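Local coordinates for protein Myo-inositol 2-dehydrogenase (Lactobacillus plantarum WCFS1, PDB 3CEA) that probably catalyses the NAD-dependent oxidation of myo-inositol at its 2-hydroxyl, holding the dinucleotide on a Rossmann-fold domain, at residues R22-H26 / D295-E301; Q124-S128 / D304-V309; I72-V78 / L96-E101; A247-Q251 / S286-F290. One frame throughout, in Å; residues are numbered along the deposited sequence.

Interaction 1 of 4, residues R22-H26 / D295-E301; sequences RHARH and DTAFTDE
The imidazole of H26 lies between T299 and its own helix: OG1 of T299 sits over the centre of one face, 3.1 Å above the plane, and the carbonyl oxygen of R22 lies over the opposite face, nearer the rim. At the ring's edge NE2 donates to OD1 of D295 at 2.9 Å, almost exactly in the ring plane. R22 supplies the second donor. With CG anti to the backbone N (chi1 -167°) and the chain bent at chi3, its NH1 reaches the same OD1 at 3.1 Å in a salt bridge, while NH2 of R22 has a second acid, E292. Nearer the cofactor, the H23 ring stands steeply to the F298 ring, planes at 86°, with CE1 of H23 3.8 Å from CD1 of F298. A water bridges ND1 of H23 and ND1 of H26 and gives a weak bond to O of F298. Histidine suits both places, since one flat ring serves two polar partners at its edge: H23 also uses NE2, bonded to E101. These bonds join the Rossmann helix 20-29 to helix 295-311, whose F298 borders the NAD pocket. Two donors on opposite faces of OD1 fix the rotation of the D295 carboxylate, and the charge of R22 is probably balanced by D295 and E292 together.

Interaction 2 of 4, residues Q124-S128 / D304-V309; sequences QIFQS and DFVNNV
Q127 reaches from its strand to helix 295-311, and its side chain can be followed outward against F305. CB lies 3.6 Å from CD1 of the phenyl ring. CG points opposite the backbone N and the chain runs straight on from there, which carries CD to within 3.6 Å of CB of F305. The glutamine and the phenylalanine thus run in opposite senses alongside one another, amide and ring nearly perpendicular at 85°. At the tip the two branches part. NE2 packs against CB of F305 at 3.4 Å; OE1 lies at the edge of the phenyl ring, in its plane, and accepts a hydrogen bond from ND2 of N308 at 3.1 Å. That bond is bent, 139° at the hydrogen, and the two amide planes are turned 66° apart. Strand 126-127 is the outermost strand of the parallel Rossmann sheet within this chain, and helix 295-311 covers the sheet face on which Q127 lies; the ring of F305 meets F99 edge-to-face there and also touches F76. A glutamine suits this buried place because its methylenes can lie along an aromatic ring while its amide oxygen accepts from ND2 of N308. Two residues earlier, just before the strand, I125 also turns toward the helix: CG1 lies 3.9 Å from CA of V309, and CG2 is 4.3 Å from CE1 of F305. V309 in turn places its CG2 over one face of the F305 ring, toward the rim.

Interaction 3 of 4, residues I72-V78 / L96-E101; sequences IDAIFIV and LNVFCE. With NAD (nicotinamide-adenine-dinucleotide), chain E.
Two neighbouring parallel strands of the Rossmann sheet, 74-77 and 97-100, meet here as the outer members of a beta-alpha-beta unit whose crossover helix is 84-93. The backbone bonds alternate between the strands: I75 N gives to N97 O, F99 N to I75 O, I77 N to F99 O and E101 N to I77 O. At the start of the pair D73 O takes two donors, the backbone N of N97 and its side-chain ND2, each at 3.0 Å. Asparagine suits the start of this strand because its other amide atom, OD1, accepts from I125 N on the next strand's side. A74, F76, N97 and F99 share one face, under helix 295-311, where CD2 of F76 rests 3.5 Å from CB of F99 and the two rings are inclined at 45°. A74 packs on F305 of that helix, and F76 on V302. I75, I77, V98 and C100 line the other face, where I77 and C100 touch helix 84-93: CG2 of I75 lies beside CG2 of V98 at 3.9 Å, and CD1 of I77 meets CG1 of V98 at 3.7 Å. Beyond the C-terminal ends of the strands is the cofactor, as is usual for Rossmann folds. CG1 of V78 and CG of E101 run side by side there, near the nicotinamide ribose. The chain of E101 bends at chi2 (-59°), while H23 holds its OE2; its OE1 accepts from the carboxamide N7N of NAD at 2.9 Å.

Interaction 4 of 4, residues A247-Q251 / S286-F290; sequences AHGNQ and SLQSF. With NAD (nicotinamide-adenine-dinucleotide), chain E.
Q288 folds back over G249, while N250 points from the facing loop toward the turn into helix 290-293. Q288 leaves its backbone pointing away from residues 247-251, but bends at chi2 (-55°), and its amide returns: NE2 donates to O of H248 at 3.0 Å, nearly straight at 167°, with the acceptor in the amide plane. The same nitrogen also gives to O of S286, so both its hydrogens are used. Glycine suits position 249 because the amide and L287 O crowd the space in which a side chain would begin; CA of G249 is 3.4 Å from L287 O. N250 adds a backbone bond from its N to L287 O at 2.9 Å, and its ND2 bonds to O of I161. The H248 ring sets its CD2 edge by OG of S286 while NE2 donates to OE1 of Q251 at 2.8 Å, and rings of F277 and W262 from two neighbouring subunits meet it edge-to-face. S289 is the N-cap of helix 290-293, and the next residue, F290, brings CE2 to 3.5 Å from C4N of the nicotinamide. Through F290 this segment reaches the NAD site, while 247-251 belongs to the C-terminal domain, consistent with a GFO/IDH/MocA-type dehydrogenase.

Interactions 2 and 3 are buried in the Rossmann domain and share its sheet, strands 126-127 and 97-100 being neighbours; N97 and I125 bond directly between them. Helix 295-311 serves both interaction 1 and interaction 2, and E301 of the former packs on Q127 of the latter. Chemistry follows place: interaction 3 is regular backbone pairing with apolar faces, interaction 2 mixes carbon packing with one amide pair, and the partly buried interaction 1 relies on charge and histidine. H23 then meets E101, linking interactions 1 and 3 beside the cofactor. Interaction 4, also largely buried, joins two loops at subunit interfaces about 30 Å from interaction 2 between centres, yet its F290 touches F298 of interaction 1.

Interaction 1 of 4, residues R22-H26 / D295-E301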
# COMPACT_ATOMS: atom_id res chain seq x y z
N ARG A 22 -9.89 22.70 20.11
CA ARG A 22 -10.10 21.26 20.10
C ARG A 22 -10.16 20.69 21.52
O ARG A 22 -11.05 19.90 21.84
CB ARG A 22 -8.99 20.57 19.28
CG ARG A 22 -9.27 19.11 18.95
CD ARG A 22 -8.18 18.51 18.08
NE ARG A 22 -8.15 19.08 16.73
CZ ARG A 22 -8.95 18.71 15.73
NH1 ARG A 22 -9.85 17.74 15.90
NH2 ARG A 22 -8.84 19.29 14.55
N HIS A 23 -9.21 21.11 22.36
CA HIS A 23 -9.21 20.77 23.78
C HIS A 23 -10.51 21.18 24.48
O HIS A 23 -11.06 20.41 25.26
CB HIS A 23 -8.03 21.43 24.50
CG HIS A 23 -6.75 20.65 24.43
ND1 HIS A 23 -6.72 19.27 24.51
CD2 HIS A 23 -5.47 21.05 24.33
CE1 HIS A 23 -5.47 18.86 24.43
NE2 HIS A 23 -4.69 19.92 24.32
N ALA A 24 -10.99 22.38 24.18
CA ALA A 24 -12.23 22.91 24.75
C ALA A 24 -13.45 22.09 24.33
O ALA A 24 -14.33 21.83 25.14
CB ALA A 24 -12.41 24.37 24.39
N ARG A 25 -13.48 21.70 23.05
CA ARG A 25 -14.55 20.85 22.52
C ARG A 25 -14.60 19.50 23.23
O ARG A 25 -15.68 19.06 23.64
CB ARG A 25 -14.39 20.65 21.01
CG ARG A 25 -14.84 21.83 20.16
CD ARG A 25 -14.78 21.48 18.69
NE ARG A 25 -15.26 22.56 17.83
CZ ARG A 25 -14.48 23.35 17.10
NH1 ARG A 25 -13.16 23.20 17.11
NH2 ARG A 25 -15.03 24.31 16.36
N HIS A 26 -13.44 18.85 23.38
CA HIS A 26 -13.35 17.56 24.06
C HIS A 26 -13.76 17.67 25.52
O HIS A 26 -14.41 16.78 26.07
CB HIS A 26 -11.93 16.99 23.97
CG HIS A 26 -11.49 16.64 22.59
ND1 HIS A 26 -10.16 16.62 22.21
CD2 HIS A 26 -12.19 16.29 21.49
CE1 HIS A 26 -10.07 16.28 20.94
NE2 HIS A 26 -11.29 16.07 20.48
N ASP A 295 -6.48 13.38 17.21
CA ASP A 295 -7.72 13.70 17.92
C ASP A 295 -8.00 12.79 19.13
O ASP A 295 -8.25 13.28 20.23
CB ASP A 295 -8.91 13.69 16.96
CG ASP A 295 -10.20 14.17 17.61
OD1 ASP A 295 -10.31 15.39 17.89
OD2 ASP A 295 -11.10 13.34 17.83
N THR A 296 -7.95 11.47 18.91
CA THR A 296 -8.19 10.49 19.97
C THR A 296 -7.13 10.57 21.08
O THR A 296 -7.46 10.55 22.26
CB THR A 296 -8.27 9.05 19.42
OG1 THR A 296 -9.16 9.01 18.30
CG2 THR A 296 -8.77 8.08 20.49
N ALA A 297 -5.86 10.67 20.68
CA ALA A 297 -4.74 10.80 21.63
C ALA A 297 -4.89 12.04 22.51
O ALA A 297 -4.61 11.98 23.71
CB ALA A 297 -3.41 10.82 20.89
N PHE A 298 -5.32 13.15 21.91
CA PHE A 298 -5.61 14.39 22.65
C PHE A 298 -6.73 14.19 23.67
O PHE A 298 -6.66 14.70 24.78
CB PHE A 298 -6.01 15.51 21.70
CG PHE A 298 -4.86 16.17 20.99
CD1 PHE A 298 -3.80 16.71 21.72
CD2 PHE A 298 -4.85 16.27 19.60
CE1 PHE A 298 -2.74 17.33 21.07
CE2 PHE A 298 -3.79 16.89 18.94
CZ PHE A 298 -2.73 17.42 19.67
N THR A 299 -7.76 13.45 23.27
CA THR A 299 -8.88 13.14 24.16
C THR A 299 -8.40 12.23 25.29
O THR A 299 -8.62 12.53 26.46
CB THR A 299 -10.05 12.51 23.38
OG1 THR A 299 -10.53 13.44 22.41
CG2 THR A 299 -11.20 12.14 24.32
N ASP A 300 -7.72 11.14 24.93
CA ASP A 300 -7.26 10.15 25.90
C ASP A 300 -6.28 10.71 26.94
O ASP A 300 -6.34 10.32 28.11
CB ASP A 300 -6.68 8.92 25.19
CG ASP A 300 -7.76 8.07 24.50
OD1 ASP A 300 -8.96 8.28 24.75
OD2 ASP A 300 -7.39 7.17 23.71
N GLU A 301 -5.41 11.63 26.52
CA GLU A 301 -4.44 12.24 27.44
C GLU A 301 -5.09 13.19 28.45
O GLU A 301 -4.70 13.22 29.62
CB GLU A 301 -3.31 12.97 26.69
CG GLU A 301 -3.71 14.28 26.03
CD GLU A 301 -2.53 15.16 25.69
OE1 GLU A 301 -1.40 14.88 26.15
OE2 GLU A 301 -2.74 16.15 24.96
O HOH W 1 -8.14 16.91 24.26

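Interaction 2 of 4, residues Q124-S128 / D304-V309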
# COMPACT_ATOMS: atom_id res chain seq x y z
N GLN A 124 -0.35 18.55 44.16
CA GLN A 124 -0.98 19.06 42.94
C GLN A 124 -0.40 18.37 41.71
O GLN A 124 0.82 18.28 41.55
CB GLN A 124 -0.79 20.57 42.83
CG GLN A 124 -1.68 21.38 43.77
CD GLN A 124 -1.15 22.78 44.00
OE1 GLN A 124 -0.87 23.16 45.14
NE2 GLN A 124 -1.02 23.56 42.94
N ILE A 125 -1.29 17.88 40.85
CA ILE A 125 -0.89 17.18 39.64
C ILE A 125 -0.41 18.19 38.59
O ILE A 125 -1.08 19.20 38.34
CB ILE A 125 -2.04 16.31 39.07
CG1 ILE A 125 -2.67 15.42 40.15
CG2 ILE A 125 -1.58 15.49 37.85
CD1 ILE A 125 -1.72 14.44 40.84
N PHE A 126 0.75 17.91 38.00
CA PHE A 126 1.19 18.60 36.79
C PHE A 126 1.37 17.60 35.66
O PHE A 126 1.95 16.53 35.85
CB PHE A 126 2.48 19.40 37.01
CG PHE A 126 3.01 20.03 35.75
CD1 PHE A 126 2.55 21.28 35.34
CD2 PHE A 126 3.95 19.37 34.96
CE1 PHE A 126 3.03 21.87 34.17
CE2 PHE A 126 4.43 19.95 33.79
CZ PHE A 126 3.96 21.20 33.39
N GLN A 127 0.89 17.97 34.47
CA GLN A 127 0.96 17.10 33.31
C GLN A 127 1.30 17.87 32.03
O GLN A 127 0.68 18.89 31.74
CB GLN A 127 -0.35 16.33 33.14
CG GLN A 127 -0.29 15.17 32.17
CD GLN A 127 -1.43 14.19 32.37
OE1 GLN A 127 -1.73 13.77 33.49
NE2 GLN A 127 -2.08 13.81 31.27
N SER A 128 2.29 17.35 31.30
CA SER A 128 2.70 17.93 30.02
C SER A 128 1.80 17.42 28.88
O SER A 128 0.86 16.66 29.12
CB SER A 128 4.17 17.61 29.73
OG SER A 128 4.37 16.23 29.47
N ASP A 304 -6.87 11.13 30.89
CA ASP A 304 -5.88 10.58 31.81
C ASP A 304 -5.51 11.60 32.89
O ASP A 304 -5.38 11.24 34.07
CB ASP A 304 -4.63 10.12 31.06
CG ASP A 304 -3.60 9.46 31.97
OD1 ASP A 304 -3.95 8.51 32.70
OD2 ASP A 304 -2.42 9.89 31.94
N PHE A 305 -5.36 12.86 32.49
CA PHE A 305 -5.10 13.96 33.42
C PHE A 305 -6.23 14.13 34.43
O PHE A 305 -5.98 14.26 35.63
CB PHE A 305 -4.86 15.27 32.66
CG PHE A 305 -4.85 16.49 33.54
CD1 PHE A 305 -3.73 16.82 34.30
CD2 PHE A 305 -5.96 17.33 33.60
CE1 PHE A 305 -3.72 17.95 35.11
CE2 PHE A 305 -5.96 18.46 34.40
CZ PHE A 305 -4.84 18.78 35.16
N VAL A 306 -7.46 14.14 33.93
CA VAL A 306 -8.65 14.27 34.78
C VAL A 306 -8.73 13.12 35.78
O VAL A 306 -8.97 13.35 36.97
CB VAL A 306 -9.95 14.38 33.92
CG1 VAL A 306 -11.20 14.22 34.79
CG2 VAL A 306 -9.99 15.71 33.19
N ASN A 307 -8.50 11.89 35.30
CA ASN A 307 -8.42 10.71 36.16
C ASN A 307 -7.30 10.84 37.19
O ASN A 307 -7.48 10.49 38.36
CB ASN A 307 -8.21 9.44 35.33
CG ASN A 307 -9.38 9.14 34.40
OD1 ASN A 307 -10.54 9.45 34.70
ND2 ASN A 307 -9.08 8.52 33.26
N ASN A 308 -6.15 11.36 36.75
CA ASN A 308 -4.99 11.56 37.61
C ASN A 308 -5.27 12.52 38.77
O ASN A 308 -4.85 12.26 39.90
CB ASN A 308 -3.78 12.04 36.80
CG ASN A 308 -3.10 10.91 36.04
OD1 ASN A 308 -3.43 9.74 36.21
ND2 ASN A 308 -2.13 11.26 35.20
N VAL A 309 -5.98 13.61 38.48
CA VAL A 309 -6.38 14.57 39.52
C VAL A 309 -7.33 13.92 40.53
O VAL A 309 -7.17 14.08 41.74
CB VAL A 309 -7.02 15.85 38.91
CG1 VAL A 309 -7.47 16.81 40.01
CG2 VAL A 309 -6.06 16.56 37.97

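Interaction 3 of 4, residues I72-V78 / L96-E101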
# COMPACT_ATOMS: atom_id res chain seq x y z
N ILE A 72 -12.22 26.75 40.70
CA ILE A 72 -11.73 25.67 39.84
C ILE A 72 -10.70 24.77 40.51
O ILE A 72 -9.90 25.22 41.34
CB ILE A 72 -11.15 26.21 38.50
CG1 ILE A 72 -10.32 27.47 38.73
CG2 ILE A 72 -12.28 26.44 37.48
CD1 ILE A 72 -9.50 27.92 37.53
N ASP A 73 -10.72 23.49 40.14
CA ASP A 73 -9.78 22.49 40.64
C ASP A 73 -8.58 22.35 39.72
O ASP A 73 -7.47 22.03 40.17
CB ASP A 73 -10.47 21.13 40.78
CG ASP A 73 -11.71 21.17 41.66
OD1 ASP A 73 -11.58 21.50 42.86
OD2 ASP A 73 -12.81 20.86 41.15
N ALA A 74 -8.80 22.59 38.43
CA ALA A 74 -7.78 22.36 37.41
C ALA A 74 -7.80 23.41 36.30
O ALA A 74 -8.83 24.04 36.04
CB ALA A 74 -7.93 20.96 36.82
N ILE A 75 -6.66 23.58 35.64
CA ILE A 75 -6.52 24.52 34.53
C ILE A 75 -5.78 23.87 33.36
O ILE A 75 -4.90 23.03 33.54
CB ILE A 75 -5.84 25.84 34.99
CG1 ILE A 75 -6.03 26.94 33.94
CG2 ILE A 75 -4.37 25.62 35.35
CD1 ILE A 75 -5.92 28.35 34.49
N PHE A 76 -6.18 24.26 32.15
CA PHE A 76 -5.54 23.80 30.92
C PHE A 76 -4.88 24.98 30.21
O PHE A 76 -5.56 25.91 29.76
CB PHE A 76 -6.55 23.10 30.00
CG PHE A 76 -7.12 21.84 30.59
CD1 PHE A 76 -8.22 21.88 31.43
CD2 PHE A 76 -6.55 20.61 30.29
CE1 PHE A 76 -8.75 20.71 31.98
CE2 PHE A 76 -7.06 19.43 30.83
CZ PHE A 76 -8.17 19.49 31.68
N ILE A 77 -3.56 24.95 30.13
CA ILE A 77 -2.80 26.03 29.49
C ILE A 77 -2.46 25.68 28.04
O ILE A 77 -1.54 24.90 27.77
CB ILE A 77 -1.54 26.42 30.31
CG1 ILE A 77 -1.93 26.86 31.72
CG2 ILE A 77 -0.76 27.54 29.61
CD1 ILE A 77 -0.80 26.80 32.74
N VAL A 78 -3.23 26.24 27.12
CA VAL A 78 -3.00 26.10 25.68
C VAL A 78 -2.74 27.49 25.08
O VAL A 78 -3.18 27.80 23.97
CB VAL A 78 -4.20 25.41 24.97
CG1 VAL A 78 -3.73 24.74 23.68
CG2 VAL A 78 -4.86 24.38 25.88
N LEU A 96 -4.08 25.09 42.19
CA LEU A 96 -4.68 24.42 41.04
C LEU A 96 -3.82 23.26 40.53
O LEU A 96 -2.60 23.27 40.65
CB LEU A 96 -4.91 25.43 39.91
CG LEU A 96 -6.18 26.29 39.85
CD1 LEU A 96 -6.41 27.12 41.11
CD2 LEU A 96 -6.12 27.20 38.64
N ASN A 97 -4.50 22.26 39.97
CA ASN A 97 -3.83 21.21 39.20
C ASN A 97 -3.67 21.72 37.78
O ASN A 97 -4.58 22.34 37.22
CB ASN A 97 -4.65 19.92 39.23
CG ASN A 97 -4.82 19.37 40.64
OD1 ASN A 97 -3.93 18.70 41.17
ND2 ASN A 97 -5.96 19.66 41.25
N VAL A 98 -2.50 21.47 37.19
CA VAL A 98 -2.15 22.08 35.91
C VAL A 98 -1.88 21.07 34.80
O VAL A 98 -1.04 20.17 34.96
CB VAL A 98 -0.93 23.04 36.05
CG1 VAL A 98 -0.55 23.65 34.71
CG2 VAL A 98 -1.21 24.14 37.06
N PHE A 99 -2.60 21.22 33.70
CA PHE A 99 -2.25 20.58 32.44
C PHE A 99 -1.70 21.66 31.52
O PHE A 99 -2.43 22.53 31.05
CB PHE A 99 -3.46 19.90 31.81
CG PHE A 99 -3.16 19.15 30.54
CD1 PHE A 99 -3.13 19.81 29.31
CD2 PHE A 99 -2.90 17.78 30.57
CE1 PHE A 99 -2.85 19.13 28.13
CE2 PHE A 99 -2.62 17.08 29.40
CZ PHE A 99 -2.59 17.76 28.18
N CYS A 100 -0.39 21.61 31.27
CA CYS A 100 0.26 22.57 30.39
C CYS A 100 0.68 21.90 29.09
O CYS A 100 1.26 20.81 29.11
CB CYS A 100 1.48 23.19 31.08
SG CYS A 100 2.19 24.62 30.24
N GLU A 101 0.39 22.55 27.97
CA GLU A 101 0.82 22.06 26.67
C GLU A 101 2.33 22.12 26.49
O GLU A 101 3.01 22.87 27.19
CB GLU A 101 0.12 22.81 25.53
CG GLU A 101 -1.17 22.16 25.03
CD GLU A 101 -0.97 20.74 24.50
OE1 GLU A 101 0.18 20.35 24.18
OE2 GLU A 101 -1.98 20.01 24.40
PA NAD E . -2.57 29.75 18.74
O1A NAD E . -3.37 29.18 17.62
O2A NAD E . -1.84 30.96 18.32
O5B NAD E . -3.54 30.03 19.99
C5B NAD E . -3.09 30.77 21.10
C4B NAD E . -4.28 31.20 21.96
O4B NAD E . -3.84 31.67 23.22
C3B NAD E . -5.08 32.32 21.32
O3B NAD E . -6.44 31.97 21.40
C2B NAD E . -4.79 33.54 22.16
O2B NAD E . -5.92 34.38 22.29
C1B NAD E . -4.39 32.95 23.50
N9A NAD E . -3.41 33.80 24.20
C8A NAD E . -2.22 34.27 23.70
N7A NAD E . -1.60 35.00 24.65
C5A NAD E . -2.38 35.01 25.76
C6A NAD E . -2.23 35.61 27.00
N6A NAD E . -1.05 36.11 27.35
N1A NAD E . -3.22 35.44 27.96
C2A NAD E . -4.35 34.68 27.68
N3A NAD E . -4.49 34.09 26.43
C4A NAD E . -3.52 34.25 25.49
O3 NAD E . -1.53 28.65 19.30
PN NAD E . -1.86 27.07 19.27
O1N NAD E . -3.28 26.86 19.66
O2N NAD E . -1.34 26.54 18.00
O5D NAD E . -0.92 26.46 20.42
C5D NAD E . -0.84 26.99 21.72
C4D NAD E . 0.15 26.13 22.51
O4D NAD E . -0.09 24.76 22.25
C3D NAD E . 1.59 26.43 22.14
O3D NAD E . 2.33 26.63 23.32
C2D NAD E . 2.07 25.19 21.41
O2D NAD E . 3.40 24.87 21.73
C1D NAD E . 1.11 24.10 21.86
N1N NAD E . 0.85 23.11 20.79
C2N NAD E . 1.00 21.78 21.07
C3N NAD E . 0.77 20.82 20.09
C7N NAD E . 0.77 19.35 20.42
O7N NAD E . 0.97 18.43 19.38
N7N NAD E . 0.57 18.96 21.68
C4N NAD E . 0.39 21.22 18.81
C5N NAD E . 0.23 22.58 18.53
C6N NAD E . 0.47 23.52 19.54

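Interaction 4 of 4, residues A247-Q251 / S286-F290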
# COMPACT_ATOMS: atom_id res chain seq x y z
N ALA A 247 2.99 19.02 0.38
CA ALA A 247 1.86 19.20 -0.53
C ALA A 247 0.70 18.24 -0.24
O ALA A 247 -0.46 18.61 -0.40
CB ALA A 247 2.32 19.08 -1.97
N HIS A 248 1.02 17.02 0.18
CA HIS A 248 0.01 15.97 0.36
C HIS A 248 -0.86 16.11 1.61
O HIS A 248 -2.05 15.79 1.58
CB HIS A 248 0.64 14.57 0.28
CG HIS A 248 1.59 14.26 1.39
ND1 HIS A 248 2.81 14.89 1.53
CD2 HIS A 248 1.51 13.36 2.41
CE1 HIS A 248 3.44 14.40 2.59
NE2 HIS A 248 2.67 13.47 3.14
N GLY A 249 -0.26 16.58 2.70
CA GLY A 249 -0.96 16.75 3.96
C GLY A 249 -0.01 16.86 5.13
O GLY A 249 1.13 17.32 4.98
N ASN A 250 -0.47 16.44 6.30
CA ASN A 250 0.36 16.40 7.50
C ASN A 250 1.06 15.05 7.57
O ASN A 250 0.42 14.01 7.68
CB ASN A 250 -0.50 16.63 8.75
CG ASN A 250 0.28 16.48 10.05
OD1 ASN A 250 -0.15 15.76 10.95
ND2 ASN A 250 1.42 17.16 10.15
N GLN A 251 2.39 15.07 7.49
CA GLN A 251 3.20 13.86 7.59
C GLN A 251 3.76 13.71 8.99
O GLN A 251 4.53 14.56 9.45
CB GLN A 251 4.34 13.87 6.56
CG GLN A 251 5.19 12.59 6.53
CD GLN A 251 4.50 11.42 5.82
OE1 GLN A 251 3.53 11.60 5.09
NE2 GLN A 251 5.02 10.21 6.04
N SER A 286 -5.08 12.09 2.18
CA SER A 286 -4.29 12.25 3.39
C SER A 286 -4.95 13.14 4.44
O SER A 286 -5.81 13.95 4.12
CB SER A 286 -2.89 12.78 3.05
OG SER A 286 -2.22 11.90 2.16
N LEU A 287 -4.54 12.94 5.69
CA LEU A 287 -4.90 13.81 6.80
C LEU A 287 -4.24 15.16 6.60
O LEU A 287 -3.11 15.23 6.11
CB LEU A 287 -4.42 13.21 8.13
CG LEU A 287 -5.04 11.90 8.62
CD1 LEU A 287 -4.00 11.09 9.38
CD2 LEU A 287 -6.25 12.16 9.50
N GLN A 288 -4.93 16.23 6.99
CA GLN A 288 -4.48 17.59 6.70
C GLN A 288 -3.96 18.37 7.92
O GLN A 288 -3.47 19.49 7.78
CB GLN A 288 -5.59 18.39 6.00
CG GLN A 288 -5.94 17.86 4.60
CD GLN A 288 -4.73 17.77 3.69
OE1 GLN A 288 -4.05 18.77 3.45
NE2 GLN A 288 -4.46 16.57 3.19
N SER A 289 -4.08 17.79 9.11
CA SER A 289 -3.65 18.47 10.33
C SER A 289 -3.25 17.51 11.44
O SER A 289 -3.68 16.35 11.46
CB SER A 289 -4.73 19.43 10.84
OG SER A 289 -5.92 18.74 11.14
N PHE A 290 -2.41 18.00 12.35
CA PHE A 290 -2.02 17.26 13.54
C PHE A 290 -3.24 16.94 14.41
O PHE A 290 -3.29 15.88 15.04
CB PHE A 290 -0.98 18.06 14.35
CG PHE A 290 -1.52 19.35 14.94
CD1 PHE A 290 -1.56 20.52 14.18
CD2 PHE A 290 -1.97 19.39 16.26
CE1 PHE A 290 -2.06 21.71 14.72
CE2 PHE A 290 -2.47 20.57 16.81
CZ PHE A 290 -2.51 21.73 16.03
PA NAD E . -2.57 29.75 18.74
O1A NAD E . -3.37 29.18 17.62
O2A NAD E . -1.84 30.96 18.32
O5B NAD E . -3.54 30.03 19.99
C5B NAD E . -3.09 30.77 21.10
C4B NAD E . -4.28 31.20 21.96
O4B NAD E . -3.84 31.67 23.22
C3B NAD E . -5.08 32.32 21.32
O3B NAD E . -6.44 31.97 21.40
C2B NAD E . -4.79 33.54 22.16
O2B NAD E . -5.92 34.38 22.29
C1B NAD E . -4.39 32.95 23.50
N9A NAD E . -3.41 33.80 24.20
C8A NAD E . -2.22 34.27 23.70
N7A NAD E . -1.60 35.00 24.65
C5A NAD E . -2.38 35.01 25.76
C6A NAD E . -2.23 35.61 27.00
N6A NAD E . -1.05 36.11 27.35
N1A NAD E . -3.22 35.44 27.96
C2A NAD E . -4.35 34.68 27.68
N3A NAD E . -4.49 34.09 26.43
C4A NAD E . -3.52 34.25 25.49
O3 NAD E . -1.53 28.65 19.30
PN NAD E . -1.86 27.07 19.27
O1N NAD E . -3.28 26.86 19.66
O2N NAD E . -1.34 26.54 18.00
O5D NAD E . -0.92 26.46 20.42
C5D NAD E . -0.84 26.99 21.72
C4D NAD E . 0.15 26.13 22.51
O4D NAD E . -0.09 24.76 22.25
C3D NAD E . 1.59 26.43 22.14
O3D NAD E . 2.33 26.63 23.32
C2D NAD E . 2.07 25.19 21.41
O2D NAD E . 3.40 24.87 21.73
C1D NAD E . 1.11 24.10 21.86
N1N NAD E . 0.85 23.11 20.79
C2N NAD E . 1.00 21.78 21.07
C3N NAD E . 0.77 20.82 20.09
C7N NAD E . 0.77 19.35 20.42
O7N NAD E . 0.97 18.43 19.38
N7N NAD E . 0.57 18.96 21.68
C4N NAD E . 0.39 21.22 18.81
C5N NAD E . 0.23 22.58 18.53
C6N NAD E . 0.47 23.52 19.54
O HOH W 2 -2.64 19.04 1.25
O HOH W 3 -4.99 14.30 0.48